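Local coordinates for Alr3790 protein (PDB 3HIX), which is of unknown function but carries a rhodanese-like domain, a fold shared with sulfurtransferases and related to that of certain phosphatases, at residues A[43-46]-A[47-51]. Residues are numbered along the deposited sequence; the frame is centred on the assembly and turned at random.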
ATOM      1  N   ASP A  43      -5.528   4.627 -10.911  1.00 33.17           N
ATOM      2  CA  ASP A  43      -6.965   4.527 -11.175  1.00 38.91           C
ATOM      3  C   ASP A  43      -7.774   4.412  -9.893  1.00 32.09           C
ATOM      4  O   ASP A  43      -8.669   5.214  -9.631  1.00 32.86           O
ATOM      5  CB  ASP A  43      -7.275   3.309 -12.044  1.00 46.76           C
ATOM      6  CG  ASP A  43      -6.830   3.484 -13.471  1.00 55.37           C
ATOM      7  OD1 ASP A  43      -6.682   4.642 -13.917  1.00 58.64           O
ATOM      8  OD2 ASP A  43      -6.648   2.459 -14.156  1.00 59.58           O
ATOM      9  N   ARG A  44      -7.453   3.407  -9.089  1.00 25.92           N
ATOM     10  CA  ARG A  44      -8.179   3.187  -7.846  1.00 27.60           C
ATOM     11  C   ARG A  44      -8.106   4.347  -6.856  1.00 25.56           C
ATOM     12  O   ARG A  44      -9.126   4.744  -6.289  1.00 30.86           O
ATOM     13  CB  ARG A  44      -7.688   1.912  -7.167  1.00 25.77           C
ATOM     14  CG  ARG A  44      -7.984   0.645  -7.939  1.00 32.82           C
ATOM     15  CD  ARG A  44      -7.600  -0.560  -7.110  1.00 34.25           C
ATOM     16  NE  ARG A  44      -7.868  -1.819  -7.798  1.00 43.73           N
ATOM     17  CZ  ARG A  44      -7.616  -3.013  -7.272  1.00 46.56           C
ATOM     18  NH1 ARG A  44      -7.091  -3.101  -6.057  1.00 46.48           N
ATOM     19  NH2 ARG A  44      -7.889  -4.116  -7.955  1.00 42.24           N
ATOM     20  N   ALA A  45      -6.907   4.879  -6.639  1.00 20.20           N
ATOM     21  CA  ALA A  45      -6.742   5.995  -5.715  1.00 23.74           C
ATOM     22  C   ALA A  45      -7.494   7.231  -6.207  1.00 23.01           C
ATOM     23  O   ALA A  45      -8.100   7.957  -5.418  1.00 29.00           O
ATOM     24  CB  ALA A  45      -5.268   6.315  -5.544  1.00 23.82           C
ATOM     25  N   SER A  46      -7.454   7.469  -7.513  1.00 24.62           N
ATOM     26  CA  SER A  46      -8.135   8.623  -8.093  1.00 27.54           C
ATOM     27  C   SER A  46      -9.649   8.543  -7.939  1.00 27.50           C
ATOM     28  O   SER A  46     -10.321   9.565  -7.844  1.00 31.71           O
ATOM     29  CB  SER A  46      -7.791   8.752  -9.580  1.00 32.32           C
ATOM     30  OG  SER A  46      -6.404   8.961  -9.765  1.00 33.13           O
ATOM     31  N   SER A  47     -10.188   7.330  -7.912  1.00 24.70           N
ATOM     32  CA  SER A  47     -11.632   7.160  -7.786  1.00 32.47           C
ATOM     33  C   SER A  47     -12.095   6.872  -6.364  1.00 34.89           C
ATOM     34  O   SER A  47     -13.287   6.964  -6.071  1.00 38.66           O
ATOM     35  CB  SER A  47     -12.110   6.031  -8.700  1.00 35.02           C
ATOM     36  OG  SER A  47     -11.746   4.764  -8.185  1.00 39.44           O
ATOM     37  N   SER A  48     -11.161   6.538  -5.477  1.00 30.18           N
ATOM     38  CA  SER A  48     -11.520   6.203  -4.103  1.00 34.41           C
ATOM     39  C   SER A  48     -11.057   7.186  -3.038  1.00 33.41           C
ATOM     40  O   SER A  48     -11.636   7.247  -1.955  1.00 31.18           O
ATOM     41  CB  SER A  48     -10.961   4.825  -3.742  1.00 40.25           C
ATOM     42  OG  SER A  48     -11.298   3.858  -4.716  1.00 51.21           O
ATOM     43  N   LEU A  49     -10.015   7.953  -3.335  1.00 26.27           N
ATOM     44  CA  LEU A  49      -9.468   8.872  -2.341  1.00 21.36           C
ATOM     45  C   LEU A  49      -9.347  10.312  -2.813  1.00 24.81           C
ATOM     46  O   LEU A  49      -9.057  10.566  -3.981  1.00 30.99           O
ATOM     47  CB  LEU A  49      -8.080   8.382  -1.917  1.00 20.34           C
ATOM     48  CG  LEU A  49      -7.934   6.903  -1.558  1.00 22.25           C
ATOM     49  CD1 LEU A  49      -6.459   6.533  -1.455  1.00 22.94           C
ATOM     50  CD2 LEU A  49      -8.652   6.628  -0.244  1.00 25.80           C
ATOM     51  N   GLU A  50      -9.570  11.252  -1.899  1.00 32.01           N
ATOM     52  CA  GLU A  50      -9.431  12.667  -2.227  1.00 34.07           C
ATOM     53  C   GLU A  50      -7.944  12.994  -2.199  1.00 29.68           C
ATOM     54  O   GLU A  50      -7.192  12.446  -1.394  1.00 20.81           O
ATOM     55  CB  GLU A  50     -10.178  13.555  -1.230  1.00 42.07           C
ATOM     56  CG  GLU A  50     -10.167  13.067   0.201  1.00 50.96           C
ATOM     57  CD  GLU A  50     -11.279  12.075   0.463  1.00 64.62           C
ATOM     58  OE1 GLU A  50     -12.458  12.443   0.265  1.00 70.12           O
ATOM     59  OE2 GLU A  50     -10.979  10.932   0.864  1.00 67.43           O
ATOM     60  N   LYS A  51      -7.532  13.901  -3.075  1.00 26.74           N
ATOM     61  CA  LYS A  51      -6.128  14.267  -3.190  1.00 26.77           C
ATOM     62  C   LYS A  51      -5.521  15.000  -1.997  1.00 30.81           C
ATOM     63  O   LYS A  51      -4.300  15.147  -1.915  1.00 27.20           O
ATOM     64  CB  LYS A  51      -5.936  15.068  -4.477  1.00 26.87           C
ATOM     65  CG  LYS A  51      -6.297  14.262  -5.722  1.00 29.78           C
ATOM     66  CD  LYS A  51      -6.400  15.142  -6.952  1.00 38.49           C
ATOM     67  CE  LYS A  51      -6.942  14.372  -8.138  1.00 39.05           C
ATOM     68  NZ  LYS A  51      -6.030  13.277  -8.529  1.00 41.63           N
TER
HETATM   69  O   HOH W   1      -9.334  11.848  -6.265  1.00 25.50           O
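Ser47 and Ser48 turn back onto the carbonyl of Arg44 in a local, within-helix contact at the C-terminal end of helix 41-48, where the chain heads for strand 55-58. The two hydroxyls donate to the same oxygen from opposite faces of its carbonyl plane: Ser48 OG lies 2.8 Å from Arg44 O, and Ser47 OG lies 3.2 Å from Arg44 O at a sharper C=O...O angle of 114°. Ser47 reaches it because its OG sits between its own backbone N and carbonyl carbon (chi1 74°), whereas Ser48 OG is anti to its carbonyl carbon (chi1 -50°). The amides of Ser48 and Ser47 add weak, bent hydrogen bonds to the same oxygen.

Bonds of the i to i+4 kind flank the site: Ser47 N donates to Asp43 O at 3.1 Å and Leu49 N to Ala45 O at 2.8 Å. Leu49 then leaves helical geometry, and one water donates to both Ser46 O and, at 2.6 Å, Leu49 O, joining the last turn to the first non-helical residue. On the buried side Ala45 CB approaches Leu49 CD1 loosely at 4.3 Å, while Ala45 also packs on Met36 and Phe77. Beyond the turn, Lys51 bonds through its backbone to Glu78. Serine hydroxyls commonly turn back this way to a carbonyl three or four residues earlier in a helix, here in the last turn of one in the alpha/beta rhodanese-like fold.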